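Local coordinates for protein beta-N-acetylglucosaminidase (PDB 3WO8) that probably hydrolyses terminal non-reducing N-acetyl-D-hexosamine residues from N-acetyl-beta-D-hexosaminides, as a family 3 glycoside hydrolase of Thermotoga maritima, at residues N25-N28 with E29-E33; K32-I35 with R36-P40; M57-M60 with S61-K65. All coordinates share one frame; numbering follows the deposited sequence.

Overall arrangement
All three contacts are local and lie in the TIM-barrel domain of this family 3 glycosidase, on two helices that neighbour each other outside the parallel strands. Interaction 1 starts helix 29-37 after strand 20-24; interaction 2, its centre about 9 Å from that of interaction 1, ends the same helix before strand 42-45, and the two share Lys32 and Glu33. Interaction 3 follows on helix 53-66, its centre about 12 Å and 13 Å from those of interactions 1 and 2. Phe59 and Phe62 of interaction 3 pack against Phe27, Lys32 and Ile35, so the capped start of helix 29-37 and, through Ile35, its last turns pack against the middle of helix 53-66.

Interaction 1 of 3, residues N25-N28 with E29-E33; sequences NDFN and EEVKE
Asn28 meets the first turn of helix 29-37 with its side chain as well as its backbone, a worked example of an N-cap. From CB, next to the peptide link to Glu29, the chain turns with CG placed between the backbone N and the carbonyl carbon (chi1 49°), and this brings the amide back over the helix start. CG rests 4.0 Å from Val31 CG2. At the tip, OD1 accepts from Val31 N at 2.9 Å, the N-H pointing at it with an angle of 164°. ND2 turns the other way and donates to Asp26 OD2 at 2.9 Å, reaching it from above the carboxylate plane. With both ends of the amide engaged, its rotation is probably restrained. The backbone oxygen Asn28 O adds a bond from Lys32 N at 3.1 Å. An alanine here would take away the amide and is likely to leave Val31 N without its capping acceptor and Asp26 OD2 without this donor. Beside the cap, Phe27 CD1 lies 4.0 Å from Val31 CG1 and Phe27 CZ 3.8 Å from Lys32 CG, the aliphatic part of the lysine slanting past the ring. This helix start follows strand 20-24 of the barrel; Phe27 continues on to Leu55 and Phe59 of helix 53-66, while Asp26 forms a salt bridge with Arg387.

Interaction 2 of 3, residues K32-I35 with R36-P40; sequences KEII and RKYRP
Arg36 lies one turn beyond Lys32, and its backbone N donates to Lys32 O at 3.0 Å in a regular helical bond. The side chain doubles back along the helix: CG is anti to the carbonyl carbon (chi1 -56°) and a bend at chi3 brings the guanidinium toward the preceding turn, where Lys32 CB sits over one of its faces, 4.0 Å from NH2. The lysine thus offers its aliphatic root, while its NZ stays 5.4 Å from Arg36 NH2. Lys37 carries the pattern on, its N donating to Glu33 O at 2.9 Å. Its CD also lies over one face of the next residue's ring, offset toward the rim. Tyr38 is where the chain leaves helical geometry, yet its N still reaches Ile34 O at 3.1 Å, with the donor tilted from the carbonyl plane. The same oxygen lies at the edge of the Tyr38 ring, and Ile34 CG2 packs 4.0 Å from Tyr38 CD1, so the aromatic side chain lies obliquely across the isoleucine. Arg39 makes a possible CA-H...O contact with Ile35 O, doubtful because this oxygen is modelled too close to Tyr38 O. Pro40, beyond the helix, places CG 4.2 Å from Ile35 CG1. This helix end belongs to the beta-alpha-beta unit of strand 20-24, helix 29-37 and strand 42-45; Ile34 and Tyr38 face helix 292-304, Ile35 touches Phe59 and Phe62 of helix 53-66, and Pro40 rests on Cys22 of strand 20-24.

Interaction 3 of 3, residues M57-M60 with S61-K65; sequences MDFM and SFLSK
Phe59 O receives Leu63 N at 2.9 Å, and the side chain of Leu63 closes in on the same oxygen, its CG 3.3 Å away. One residue earlier, Asp58 O takes Phe62 N at 2.9 Å, and before that Met57 O takes Ser61 N, an unbroken run of i to i+4 bonds. The bond from Ser64 N to Met60 O is more bent, with an N-H...O angle of 135°. On this frame Phe59 sends its ring out with CG anti to the backbone N (chi1 -160°), which carries it alongside the next turn. Leu63 CD1 meets one face of that ring in a CH-pi contact, 4.3 Å from the centroid and 23° off the ring normal. The other methyl, CD2, comes to 4.0 Å from Phe59 CE1. Phe62 approaches differently: its CD2 lies at the edge of the Phe59 ring, near the ring plane, 4.3 Å from CD1. Phe59 is thus bordered by a leucine over a face and by an aromatic neighbour at its rim, while Phe24 of strand 20-24 meets it edge-to-face. Leu63 touches Ile43 and Ile71 of the barrel strands, and Phe62 reaches Lys32 and Arg36 on helix 29-37. Asp58 OD1 forms a salt bridge with Lys467, while the like-charged Glu470 lies close to OD2, a proximity the lysine probably eases. The chemistry is therefore divided: four i to i+4 bonds pair the carbonyls of Met57 to Met60 with the N-H groups of Ser61 to Ser64, and apolar side chains pack helix 53-66 against the barrel strands and helix 29-37.

Interaction 1 of 3, residues N25-N28 with E29-E33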
loop_
_atom_site.group_PDB
_atom_site.type_symbol
_atom_site.label_atom_id
_atom_site.label_comp_id
_atom_site.label_asym_id
_atom_site.label_seq_id
_atom_site.Cartn_x
_atom_site.Cartn_y
_atom_site.Cartn_z
ATOM N N ASN B 25 16.068 -11.034 2.386
ATOM C CA ASN B 25 16.011 -9.662 2.810
ATOM C C ASN B 25 16.640 -8.762 1.783
ATOM O O ASN B 25 16.756 -7.565 2.018
ATOM C CB ASN B 25 16.711 -9.477 4.161
ATOM C CG ASN B 25 16.274 -8.199 4.863
ATOM O OD1 ASN B 25 17.083 -7.349 5.278
ATOM N ND2 ASN B 25 14.985 -8.058 4.996
ATOM N N ASP B 26 17.038 -9.327 0.645
ATOM C CA ASP B 26 17.600 -8.521 -0.436
ATOM C C ASP B 26 17.404 -9.251 -1.770
ATOM O O ASP B 26 16.947 -10.404 -1.834
ATOM C CB ASP B 26 19.090 -8.120 -0.177
ATOM C CG ASP B 26 19.570 -6.887 -1.042
ATOM O OD1 ASP B 26 18.815 -5.914 -1.276
ATOM O OD2 ASP B 26 20.720 -6.880 -1.508
ATOM N N PHE B 27 17.704 -8.542 -2.852
ATOM C CA PHE B 27 17.655 -9.119 -4.181
ATOM C C PHE B 27 18.855 -8.630 -5.038
ATOM O O PHE B 27 19.098 -7.416 -5.233
ATOM C CB PHE B 27 16.299 -8.840 -4.830
ATOM C CG PHE B 27 16.149 -9.456 -6.199
ATOM C CD1 PHE B 27 15.918 -10.809 -6.343
ATOM C CD2 PHE B 27 16.250 -8.697 -7.325
ATOM C CE1 PHE B 27 15.804 -11.380 -7.601
ATOM C CE2 PHE B 27 16.124 -9.264 -8.577
ATOM C CZ PHE B 27 15.914 -10.607 -8.715
ATOM N N ASN B 28 19.626 -9.596 -5.514
ATOM C CA ASN B 28 20.882 -9.303 -6.156
ATOM C C ASN B 28 21.419 -10.548 -6.822
ATOM O O ASN B 28 20.778 -11.590 -6.782
ATOM C CB ASN B 28 21.867 -8.853 -5.106
ATOM C CG ASN B 28 21.891 -9.779 -3.936
ATOM O OD1 ASN B 28 21.910 -10.985 -4.092
ATOM N ND2 ASN B 28 21.844 -9.219 -2.751
ATOM N N GLU B 29 22.621 -10.450 -7.392
ATOM C CA GLU B 29 23.164 -11.534 -8.189
ATOM C C GLU B 29 23.353 -12.822 -7.374
ATOM O O GLU B 29 23.215 -13.922 -7.903
ATOM C CB GLU B 29 24.457 -11.082 -8.874
ATOM C CG GLU B 29 24.858 -11.951 -10.062
ATOM C CD GLU B 29 23.813 -11.973 -11.162
ATOM O OE1 GLU B 29 23.170 -10.922 -11.378
ATOM O OE2 GLU B 29 23.636 -13.031 -11.811
ATOM N N GLU B 30 23.637 -12.698 -6.085
ATOM C CA GLU B 30 23.809 -13.882 -5.240
ATOM C C GLU B 30 22.459 -14.593 -5.078
ATOM O O GLU B 30 22.362 -15.807 -5.257
ATOM C CB GLU B 30 24.395 -13.488 -3.873
ATOM C CG GLU B 30 24.683 -14.645 -2.906
ATOM C CD GLU B 30 25.192 -14.162 -1.550
ATOM O OE1 GLU B 30 25.812 -13.096 -1.514
ATOM O OE2 GLU B 30 24.986 -14.819 -0.518
ATOM N N VAL B 31 21.420 -13.809 -4.779
ATOM C CA VAL B 31 20.083 -14.326 -4.532
ATOM C C VAL B 31 19.584 -15.090 -5.737
ATOM O O VAL B 31 19.109 -16.224 -5.617
ATOM C CB VAL B 31 19.102 -13.196 -4.184
ATOM C CG1 VAL B 31 17.663 -13.691 -4.237
ATOM C CG2 VAL B 31 19.396 -12.635 -2.799
ATOM N N LYS B 32 19.704 -14.460 -6.895
ATOM C CA LYS B 32 19.379 -15.093 -8.175
ATOM C C LYS B 32 20.154 -16.390 -8.389
ATOM O O LYS B 32 19.605 -17.355 -8.926
ATOM C CB LYS B 32 19.694 -14.175 -9.351
ATOM C CG LYS B 32 18.933 -12.856 -9.405
ATOM C CD LYS B 32 19.000 -12.262 -10.816
ATOM C CE LYS B 32 19.175 -10.748 -10.851
ATOM N NZ LYS B 32 19.068 -10.259 -12.252
ATOM N N GLU B 33 21.422 -16.411 -7.979
ATOM C CA GLU B 33 22.269 -17.588 -8.217
ATOM C C GLU B 33 21.861 -18.782 -7.361
ATOM O O GLU B 33 21.708 -19.861 -7.882
ATOM C CB GLU B 33 23.751 -17.239 -8.078
ATOM C CG GLU B 33 24.270 -16.442 -9.280
ATOM C CD GLU B 33 25.667 -15.811 -9.089
ATOM O OE1 GLU B 33 26.289 -15.423 -10.097
ATOM O OE2 GLU B 33 26.162 -15.677 -7.947
#

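Interaction 2 of 3, residues K32-I35 with R36-P40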
loop_
_atom_site.group_PDB
_atom_site.type_symbol
_atom_site.label_atom_id
_atom_site.label_comp_id
_atom_site.label_asym_id
_atom_site.label_seq_id
_atom_site.Cartn_x
_atom_site.Cartn_y
_atom_site.Cartn_z
ATOM N N LYS B 32 19.704 -14.460 -6.895
ATOM C CA LYS B 32 19.379 -15.093 -8.175
ATOM C C LYS B 32 20.154 -16.390 -8.389
ATOM O O LYS B 32 19.605 -17.355 -8.926
ATOM C CB LYS B 32 19.694 -14.175 -9.351
ATOM C CG LYS B 32 18.933 -12.856 -9.405
ATOM C CD LYS B 32 19.000 -12.262 -10.816
ATOM C CE LYS B 32 19.175 -10.748 -10.851
ATOM N NZ LYS B 32 19.068 -10.259 -12.252
ATOM N N GLU B 33 21.422 -16.411 -7.979
ATOM C CA GLU B 33 22.269 -17.588 -8.217
ATOM C C GLU B 33 21.861 -18.782 -7.361
ATOM O O GLU B 33 21.708 -19.861 -7.882
ATOM C CB GLU B 33 23.751 -17.239 -8.078
ATOM C CG GLU B 33 24.270 -16.442 -9.280
ATOM C CD GLU B 33 25.667 -15.811 -9.089
ATOM O OE1 GLU B 33 26.289 -15.423 -10.097
ATOM O OE2 GLU B 33 26.162 -15.677 -7.947
ATOM N N ILE B 34 21.647 -18.573 -6.066
ATOM C CA ILE B 34 21.123 -19.607 -5.195
ATOM C C ILE B 34 19.867 -20.135 -5.814
ATOM O O ILE B 34 19.642 -21.320 -5.810
ATOM C CB ILE B 34 20.739 -19.065 -3.801
ATOM C CG1 ILE B 34 21.967 -18.635 -3.012
ATOM C CG2 ILE B 34 20.001 -20.114 -2.972
ATOM C CD1 ILE B 34 22.747 -19.801 -2.433
ATOM N N ILE B 35 19.010 -19.250 -6.316
ATOM C CA ILE B 35 17.671 -19.670 -6.734
ATOM C C ILE B 35 17.749 -20.534 -7.978
ATOM O O ILE B 35 17.101 -21.588 -8.041
ATOM C CB ILE B 35 16.682 -18.471 -6.861
ATOM C CG1 ILE B 35 16.226 -18.038 -5.457
ATOM C CG2 ILE B 35 15.444 -18.832 -7.674
ATOM C CD1 ILE B 35 15.690 -16.627 -5.373
ATOM N N ARG B 36 18.549 -20.123 -8.947
ATOM C CA ARG B 36 18.720 -20.942 -10.151
ATOM C C ARG B 36 19.430 -22.269 -9.831
ATOM O O ARG B 36 19.040 -23.313 -10.354
ATOM C CB ARG B 36 19.510 -20.201 -11.214
ATOM C CG ARG B 36 18.898 -18.866 -11.601
ATOM C CD ARG B 36 19.451 -18.291 -12.894
ATOM N NE ARG B 36 20.443 -17.228 -12.647
ATOM C CZ ARG B 36 20.395 -15.999 -13.156
ATOM N NH1 ARG B 36 19.405 -15.623 -13.960
ATOM N NH2 ARG B 36 21.353 -15.135 -12.867
ATOM N N LYS B 37 20.440 -22.228 -8.957
ATOM C CA LYS B 37 21.268 -23.412 -8.681
ATOM C C LYS B 37 20.482 -24.495 -7.980
ATOM O O LYS B 37 20.319 -25.567 -8.504
ATOM C CB LYS B 37 22.504 -23.071 -7.844
ATOM C CG LYS B 37 23.604 -24.121 -7.952
ATOM C CD LYS B 37 24.439 -24.209 -6.680
ATOM C CE LYS B 37 25.874 -24.648 -6.966
ATOM N NZ LYS B 37 26.852 -23.910 -6.112
ATOM N N TYR B 38 20.005 -24.197 -6.785
ATOM C CA TYR B 38 19.091 -25.073 -6.063
ATOM C C TYR B 38 17.793 -24.440 -6.464
ATOM O O TYR B 38 17.790 -23.303 -6.938
ATOM C CB TYR B 38 19.302 -24.964 -4.566
ATOM C CG TYR B 38 20.760 -24.880 -4.150
ATOM C CD1 TYR B 38 21.406 -23.657 -4.050
ATOM C CD2 TYR B 38 21.500 -26.028 -3.867
ATOM C CE1 TYR B 38 22.738 -23.572 -3.672
ATOM C CE2 TYR B 38 22.837 -25.948 -3.489
ATOM C CZ TYR B 38 23.450 -24.716 -3.383
ATOM O OH TYR B 38 24.761 -24.588 -2.981
ATOM N N ARG B 39 16.674 -25.109 -6.332
ATOM C CA ARG B 39 15.474 -24.455 -6.864
ATOM C C ARG B 39 14.470 -24.449 -5.757
ATOM O O ARG B 39 13.503 -25.222 -5.756
ATOM C CB ARG B 39 14.988 -25.119 -8.160
ATOM C CG ARG B 39 15.916 -24.847 -9.359
ATOM C CD ARG B 39 15.188 -24.469 -10.656
ATOM N NE ARG B 39 13.973 -25.273 -10.851
ATOM C CZ ARG B 39 13.931 -26.516 -11.348
ATOM N NH1 ARG B 39 15.044 -27.111 -11.739
ATOM N NH2 ARG B 39 12.764 -27.167 -11.470
ATOM N N PRO B 40 14.727 -23.595 -4.767
ATOM C CA PRO B 40 13.910 -23.637 -3.572
ATOM C C PRO B 40 12.492 -23.286 -3.984
ATOM O O PRO B 40 12.308 -22.488 -4.903
ATOM C CB PRO B 40 14.550 -22.597 -2.660
ATOM C CG PRO B 40 15.332 -21.704 -3.556
ATOM C CD PRO B 40 15.645 -22.449 -4.803
#

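Interaction 3 of 3, residues M57-M60 with S61-K65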
loop_
_atom_site.group_PDB
_atom_site.type_symbol
_atom_site.label_atom_id
_atom_site.label_comp_id
_atom_site.label_asym_id
_atom_site.label_seq_id
_atom_site.Cartn_x
_atom_site.Cartn_y
_atom_site.Cartn_z
ATOM N N MET B 57 9.442 -5.621 -7.283
ATOM C CA MET B 57 9.015 -5.864 -8.646
ATOM C C MET B 57 9.989 -6.724 -9.440
ATOM O O MET B 57 9.598 -7.656 -10.131
ATOM C CB MET B 57 8.739 -4.541 -9.374
ATOM C CG MET B 57 7.492 -3.801 -8.870
ATOM S SD MET B 57 7.426 -2.082 -9.419
ATOM C CE MET B 57 5.855 -1.687 -8.630
ATOM N N ASP B 58 11.266 -6.427 -9.375
ATOM C CA ASP B 58 12.210 -7.192 -10.186
ATOM C C ASP B 58 12.320 -8.582 -9.642
ATOM O O ASP B 58 12.504 -9.509 -10.394
ATOM C CB ASP B 58 13.573 -6.548 -10.197
ATOM C CG ASP B 58 14.369 -6.915 -11.420
ATOM O OD1 ASP B 58 13.755 -6.913 -12.513
ATOM O OD2 ASP B 58 15.594 -7.176 -11.292
ATOM N N PHE B 59 12.153 -8.740 -8.338
ATOM C CA PHE B 59 12.213 -10.060 -7.742
ATOM C C PHE B 59 11.052 -10.892 -8.251
ATOM O O PHE B 59 11.219 -12.025 -8.583
ATOM C CB PHE B 59 12.237 -9.948 -6.201
ATOM C CG PHE B 59 12.758 -11.176 -5.465
ATOM C CD1 PHE B 59 13.280 -12.275 -6.128
ATOM C CD2 PHE B 59 12.712 -11.204 -4.085
ATOM C CE1 PHE B 59 13.715 -13.374 -5.428
ATOM C CE2 PHE B 59 13.168 -12.278 -3.373
ATOM C CZ PHE B 59 13.667 -13.372 -4.042
ATOM N N MET B 60 9.867 -10.322 -8.344
ATOM C CA MET B 60 8.686 -11.099 -8.766
ATOM C C MET B 60 8.806 -11.399 -10.251
ATOM O O MET B 60 8.423 -12.447 -10.719
ATOM C CB MET B 60 7.398 -10.296 -8.509
ATOM C CG MET B 60 7.005 -10.167 -7.048
ATOM S SD MET B 60 6.453 -11.772 -6.467
ATOM C CE MET B 60 5.833 -11.362 -4.850
ATOM N N SER B 61 9.306 -10.443 -11.010
ATOM C CA SER B 61 9.546 -10.668 -12.419
ATOM C C SER B 61 10.523 -11.814 -12.660
ATOM O O SER B 61 10.329 -12.628 -13.536
ATOM C CB SER B 61 10.163 -9.431 -13.036
ATOM O OG SER B 61 10.389 -9.660 -14.398
ATOM N N PHE B 62 11.604 -11.828 -11.897
ATOM C CA PHE B 62 12.559 -12.920 -11.901
ATOM C C PHE B 62 11.894 -14.244 -11.509
ATOM O O PHE B 62 12.072 -15.239 -12.208
ATOM C CB PHE B 62 13.733 -12.605 -10.964
ATOM C CG PHE B 62 14.649 -13.757 -10.744
ATOM C CD1 PHE B 62 15.622 -14.071 -11.685
ATOM C CD2 PHE B 62 14.530 -14.547 -9.606
ATOM C CE1 PHE B 62 16.482 -15.141 -11.497
ATOM C CE2 PHE B 62 15.373 -15.627 -9.413
ATOM C CZ PHE B 62 16.360 -15.913 -10.358
ATOM N N LEU B 63 11.150 -14.284 -10.417
ATOM C CA LEU B 63 10.622 -15.563 -9.982
ATOM C C LEU B 63 9.698 -16.046 -11.050
ATOM O O LEU B 63 9.541 -17.255 -11.306
ATOM C CB LEU B 63 9.862 -15.444 -8.689
ATOM C CG LEU B 63 10.774 -15.100 -7.532
ATOM C CD1 LEU B 63 9.980 -14.626 -6.319
ATOM C CD2 LEU B 63 11.630 -16.311 -7.178
ATOM N N SER B 64 9.090 -15.090 -11.718
ATOM C CA SER B 64 8.043 -15.436 -12.644
ATOM C C SER B 64 8.631 -16.170 -13.845
ATOM O O SER B 64 8.156 -17.236 -14.220
ATOM C CB SER B 64 7.298 -14.177 -13.077
ATOM O OG SER B 64 6.150 -14.523 -13.801
ATOM N N LYS B 65 9.656 -15.571 -14.440
ATOM C CA LYS B 65 10.436 -16.174 -15.529
ATOM C C LYS B 65 11.129 -17.506 -15.169
ATOM O O LYS B 65 11.326 -18.317 -16.052
ATOM C CB LYS B 65 11.510 -15.196 -16.020
ATOM C CG LYS B 65 10.976 -13.954 -16.733
ATOM C CD LYS B 65 12.108 -13.224 -17.470
ATOM C CE LYS B 65 12.174 -11.731 -17.166
ATOM N NZ LYS B 65 11.032 -11.007 -17.791
#